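Local coordinates for beta-galactosidase (PDB 4CUB), which releases terminal galactose from beta-galactosides, this beta-sandwich module probably binding galactose-containing glycans, at residues N47-W52 / R169-T174. Residues are numbered along the deposited sequence; the frame is centred on the assembly and turned at random.
Sequences NRWTNW and RGTSIT. With CA (calcium ion), chain E; GAL (beta-D-galactopyranose), chain C; EDO (1,2-ethanediol), chain G.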
ATOM      1  N   ASN A  47       6.797 -13.680   3.308  1.00 15.72           N
ATOM      2  CA  ASN A  47       5.772 -12.777   3.795  1.00 15.57           C
ATOM      3  C   ASN A  47       5.769 -11.540   2.943  1.00 15.29           C
ATOM      4  O   ASN A  47       6.667 -10.704   3.061  1.00 16.51           O
ATOM      5  CB  ASN A  47       6.018 -12.389   5.256  1.00 15.07           C
ATOM      6  CG  ASN A  47       4.941 -11.458   5.777  1.00 15.06           C
ATOM      7  OD1 ASN A  47       5.105 -10.242   5.761  1.00 14.76           O
ATOM      8  ND2 ASN A  47       3.807 -12.023   6.185  1.00 14.87           N
ATOM      9  N   ARG A  48       4.765 -11.399   2.092  1.00 15.85           N
ATOM     10  CA  ARG A  48       4.792 -10.321   1.080  1.00 15.74           C
ATOM     11  C   ARG A  48       3.519 -10.234   0.282  1.00 15.27           C
ATOM     12  O   ARG A  48       2.812 -11.225   0.123  1.00 15.56           O
ATOM     13  CB  ARG A  48       6.005 -10.464   0.141  1.00 16.29           C
ATOM     14  CG  ARG A  48       6.068 -11.753  -0.682  1.00 16.71           C
ATOM     15  CD  ARG A  48       7.378 -11.834  -1.471  1.00 17.34           C
ATOM     16  NE  ARG A  48       7.570 -13.119  -2.148  1.00 17.41           N
ATOM     17  CZ  ARG A  48       8.222 -14.155  -1.623  1.00 17.79           C
ATOM     18  NH1 ARG A  48       8.763 -14.081  -0.394  1.00 17.52           N
ATOM     19  NH2 ARG A  48       8.324 -15.282  -2.321  1.00 16.09           N
ATOM     20  N   TRP A  49       3.195  -9.025  -0.164  1.00 15.13           N
ATOM     21  CA  TRP A  49       2.234  -8.846  -1.236  1.00 15.22           C
ATOM     22  C   TRP A  49       3.047  -8.843  -2.509  1.00 15.76           C
ATOM     23  O   TRP A  49       4.148  -8.261  -2.522  1.00 17.02           O
ATOM     24  CB  TRP A  49       1.478  -7.505  -1.133  1.00 13.73           C
ATOM     25  CG  TRP A  49       0.719  -7.206  -2.417  1.00 13.46           C
ATOM     26  CD1 TRP A  49      -0.543  -7.630  -2.740  1.00 12.95           C
ATOM     27  CD2 TRP A  49       1.195  -6.459  -3.549  1.00 13.06           C
ATOM     28  NE1 TRP A  49      -0.886  -7.173  -3.988  1.00 13.45           N
ATOM     29  CE2 TRP A  49       0.163  -6.458  -4.512  1.00 13.06           C
ATOM     30  CE3 TRP A  49       2.394  -5.780  -3.838  1.00 12.62           C
ATOM     31  CZ2 TRP A  49       0.290  -5.811  -5.768  1.00 13.02           C
ATOM     32  CZ3 TRP A  49       2.514  -5.121  -5.077  1.00 12.61           C
ATOM     33  CH2 TRP A  49       1.475  -5.151  -6.026  1.00 12.47           C
ATOM     34  N   THR A  50       2.529  -9.464  -3.579  1.00 15.46           N
ATOM     35  CA  THR A  50       3.125  -9.305  -4.923  1.00 15.17           C
ATOM     36  C   THR A  50       2.010  -9.380  -5.910  1.00 15.54           C
ATOM     37  O   THR A  50       0.965  -9.940  -5.597  1.00 14.45           O
ATOM     38  CB  THR A  50       4.138 -10.409  -5.355  1.00 15.37           C
ATOM     39  OG1 THR A  50       3.428 -11.581  -5.805  1.00 14.33           O
ATOM     40  CG2 THR A  50       5.113 -10.784  -4.240  1.00 14.26           C
ATOM     41  N   ASN A  51       2.225  -8.812  -7.102  1.00 15.90           N
ATOM     42  CA  ASN A  51       1.406  -9.173  -8.249  1.00 15.64           C
ATOM     43  C   ASN A  51       2.149 -10.054  -9.266  1.00 16.02           C
ATOM     44  O   ASN A  51       1.978  -9.898 -10.485  1.00 15.42           O
ATOM     45  CB  ASN A  51       0.762  -7.932  -8.901  1.00 17.15           C
ATOM     46  CG  ASN A  51       1.775  -6.962  -9.513  1.00 17.44           C
ATOM     47  OD1 ASN A  51       2.994  -7.070  -9.323  1.00 16.24           O
ATOM     48  ND2 ASN A  51       1.251  -6.000 -10.280  1.00 17.50           N
ATOM     49  N   TRP A  52       2.974 -10.982  -8.771  1.00 16.46           N
ATOM     50  CA  TRP A  52       3.755 -11.881  -9.644  1.00 17.53           C
ATOM     51  C   TRP A  52       2.848 -12.654 -10.610  1.00 17.80           C
ATOM     52  O   TRP A  52       1.925 -13.331 -10.170  1.00 16.25           O
ATOM     53  CB  TRP A  52       4.542 -12.877  -8.792  1.00 18.94           C
ATOM     54  CG  TRP A  52       5.386 -13.917  -9.564  1.00 20.01           C
ATOM     55  CD1 TRP A  52       6.672 -13.763 -10.004  1.00 20.12           C
ATOM     56  CD2 TRP A  52       5.013 -15.278  -9.888  1.00 20.84           C
ATOM     57  NE1 TRP A  52       7.115 -14.932 -10.616  1.00 21.25           N
ATOM     58  CE2 TRP A  52       6.116 -15.872 -10.552  1.00 21.34           C
ATOM     59  CE3 TRP A  52       3.855 -16.045  -9.681  1.00 21.40           C
ATOM     60  CZ2 TRP A  52       6.088 -17.196 -11.028  1.00 22.65           C
ATOM     61  CZ3 TRP A  52       3.818 -17.349 -10.168  1.00 21.71           C
ATOM     62  CH2 TRP A  52       4.935 -17.915 -10.826  1.00 21.72           C
ATOM     63  N   ARG A 169       8.539 -10.307 -13.046  1.00 20.79           N
ATOM     64  CA  ARG A 169       7.123 -10.695 -13.305  1.00 19.96           C
ATOM     65  C   ARG A 169       6.123 -10.056 -12.327  1.00 18.70           C
ATOM     66  O   ARG A 169       4.904 -10.283 -12.417  1.00 18.18           O
ATOM     67  CB  ARG A 169       6.968 -12.222 -13.366  1.00 21.08           C
ATOM     68  CG  ARG A 169       7.666 -12.837 -14.575  1.00 23.22           C
ATOM     69  CD  ARG A 169       7.740 -14.358 -14.508  1.00 25.89           C
ATOM     70  NE  ARG A 169       6.441 -14.990 -14.765  1.00 27.44           N
ATOM     71  CZ  ARG A 169       6.203 -16.297 -14.636  1.00 28.80           C
ATOM     72  NH1 ARG A 169       7.173 -17.117 -14.249  1.00 27.31           N
ATOM     73  NH2 ARG A 169       4.987 -16.786 -14.887  1.00 28.53           N
ATOM     74  N   GLY A 170       6.628  -9.221 -11.417  1.00 18.04           N
ATOM     75  CA  GLY A 170       5.755  -8.443 -10.531  1.00 16.17           C
ATOM     76  C   GLY A 170       6.478  -7.494  -9.580  1.00 16.06           C
ATOM     77  O   GLY A 170       7.706  -7.476  -9.510  1.00 14.62           O
ATOM     78  N   THR A 171       5.697  -6.693  -8.859  1.00 15.97           N
ATOM     79  CA  THR A 171       6.225  -5.818  -7.811  1.00 15.93           C
ATOM     80  C   THR A 171       5.995  -6.566  -6.490  1.00 16.00           C
ATOM     81  O   THR A 171       5.088  -7.377  -6.408  1.00 15.28           O
ATOM     82  CB  THR A 171       5.528  -4.441  -7.829  1.00 15.97           C
ATOM     83  OG1 THR A 171       5.727  -3.822  -9.116  1.00 17.52           O
ATOM     84  CG2 THR A 171       6.101  -3.531  -6.779  1.00 16.66           C
ATOM     85  N   SER A 172       6.806  -6.277  -5.473  1.00 14.90           N
ATOM     86  CA  SER A 172       6.769  -7.027  -4.230  1.00 14.47           C
ATOM     87  C   SER A 172       7.004  -6.133  -3.032  1.00 14.01           C
ATOM     88  O   SER A 172       7.965  -5.340  -3.032  1.00 14.80           O
ATOM     89  CB  SER A 172       7.850  -8.121  -4.264  1.00 13.95           C
ATOM     90  OG  SER A 172       7.749  -8.942  -3.113  1.00 13.49           O
ATOM     91  N   ILE A 173       6.165  -6.290  -2.004  1.00 13.15           N
ATOM     92  CA  ILE A 173       6.263  -5.496  -0.755  1.00 12.95           C
ATOM     93  C   ILE A 173       6.070  -6.410   0.479  1.00 13.28           C
ATOM     94  O   ILE A 173       5.044  -7.068   0.628  1.00 13.52           O
ATOM     95  CB  ILE A 173       5.198  -4.346  -0.708  1.00 12.30           C
ATOM     96  CG1 ILE A 173       5.425  -3.315  -1.819  1.00 12.50           C
ATOM     97  CG2 ILE A 173       5.177  -3.639   0.644  1.00 12.28           C
ATOM     98  CD1 ILE A 173       4.255  -2.365  -2.018  1.00 13.12           C
ATOM     99  N   THR A 174       7.040  -6.439   1.373  1.00 13.57           N
ATOM    100  CA  THR A 174       6.843  -7.215   2.603  1.00 14.04           C
ATOM    101  C   THR A 174       6.019  -6.497   3.702  1.00 13.77           C
ATOM    102  O   THR A 174       5.275  -7.150   4.472  1.00 13.64           O
ATOM    103  CB  THR A 174       8.173  -7.784   3.149  1.00 13.70           C
ATOM    104  OG1 THR A 174       7.890  -8.527   4.339  1.00 15.06           O
ATOM    105  CG2 THR A 174       9.174  -6.674   3.504  1.00 14.36           C
TER
HETATM  106 CA    CA E2645       4.444  -8.046   6.415  1.00 15.58          CA
HETATM  107  C1  GAL C   2       6.103 -17.356  -6.611  1.00 26.78           C
HETATM  108  C2  GAL C   2       5.721 -16.588  -5.334  1.00 26.20           C
HETATM  109  C3  GAL C   2       6.001 -15.082  -5.483  1.00 23.46           C
HETATM  110  C4  GAL C   2       7.422 -14.840  -5.989  1.00 23.41           C
HETATM  111  C5  GAL C   2       7.656 -15.612  -7.293  1.00 23.03           C
HETATM  112  C6  GAL C   2       9.106 -15.522  -7.780  1.00 23.45           C
HETATM  113  O2  GAL C   2       4.352 -16.774  -5.047  1.00 25.76           O
HETATM  114  O3  GAL C   2       5.806 -14.389  -4.264  1.00 22.50           O
HETATM  115  O4  GAL C   2       8.363 -15.210  -4.995  1.00 19.03           O
HETATM  116  O5  GAL C   2       7.401 -16.986  -7.051  1.00 24.94           O
HETATM  117  O6  GAL C   2       9.409 -14.275  -8.363  1.00 23.21           O
HETATM  118  C1  EDO G2647       2.718 -15.798   2.399  1.00 25.44           C
HETATM  119  O1  EDO G2647       1.365 -15.443   2.089  1.00 23.23           O
HETATM  120  C2  EDO G2647       3.574 -15.605   1.150  1.00 25.77           C
HETATM  121  O2  EDO G2647       3.755 -14.203   0.888  1.00 24.09           O
HETATM  122  O   HOH W   1       3.260  -3.492 -10.249  1.00 19.33           O
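W52 CZ2 sits over one face of the R169 guanidinium, offset toward its rim, the two planes 45° apart and R169 NH1 3.4 Å from W52 CZ2, while one face of the indole carries C5 of the bound galactose. At the edge of the R48 guanidinium, near its plane, lie galactose O4 and the methyl CG2 of T50; R48 NH2 reaches O4 of the sugar at 2.7 Å and R48 NE its O3 at 3.0 Å. The extended chain of R48 runs past S172 OG. On the other side of the sheet, W49 has the backbone N of N51 over one face, and its CE3 meets I173 CD1.

W49 and I173 also pair through their backbones, N-H to O in both directions, as an antiparallel hydrogen-bonded pair. N51 bonds T171 twice: its backbone N gives to T171 O at 3.3 Å, and chi1 of 65° swings the amide across so that OD1 takes the T171 N-H at 2.8 Å, nearly straight. N47 OD1 (2.4 Å) and T174 O (2.3 Å) bind the calcium ion, completed by N33, D36, L38 and E175, at the end away from W52. Sugar and calcium sites together suggest a carbohydrate-binding module of the galactose-binding-domain beta-sandwich fold.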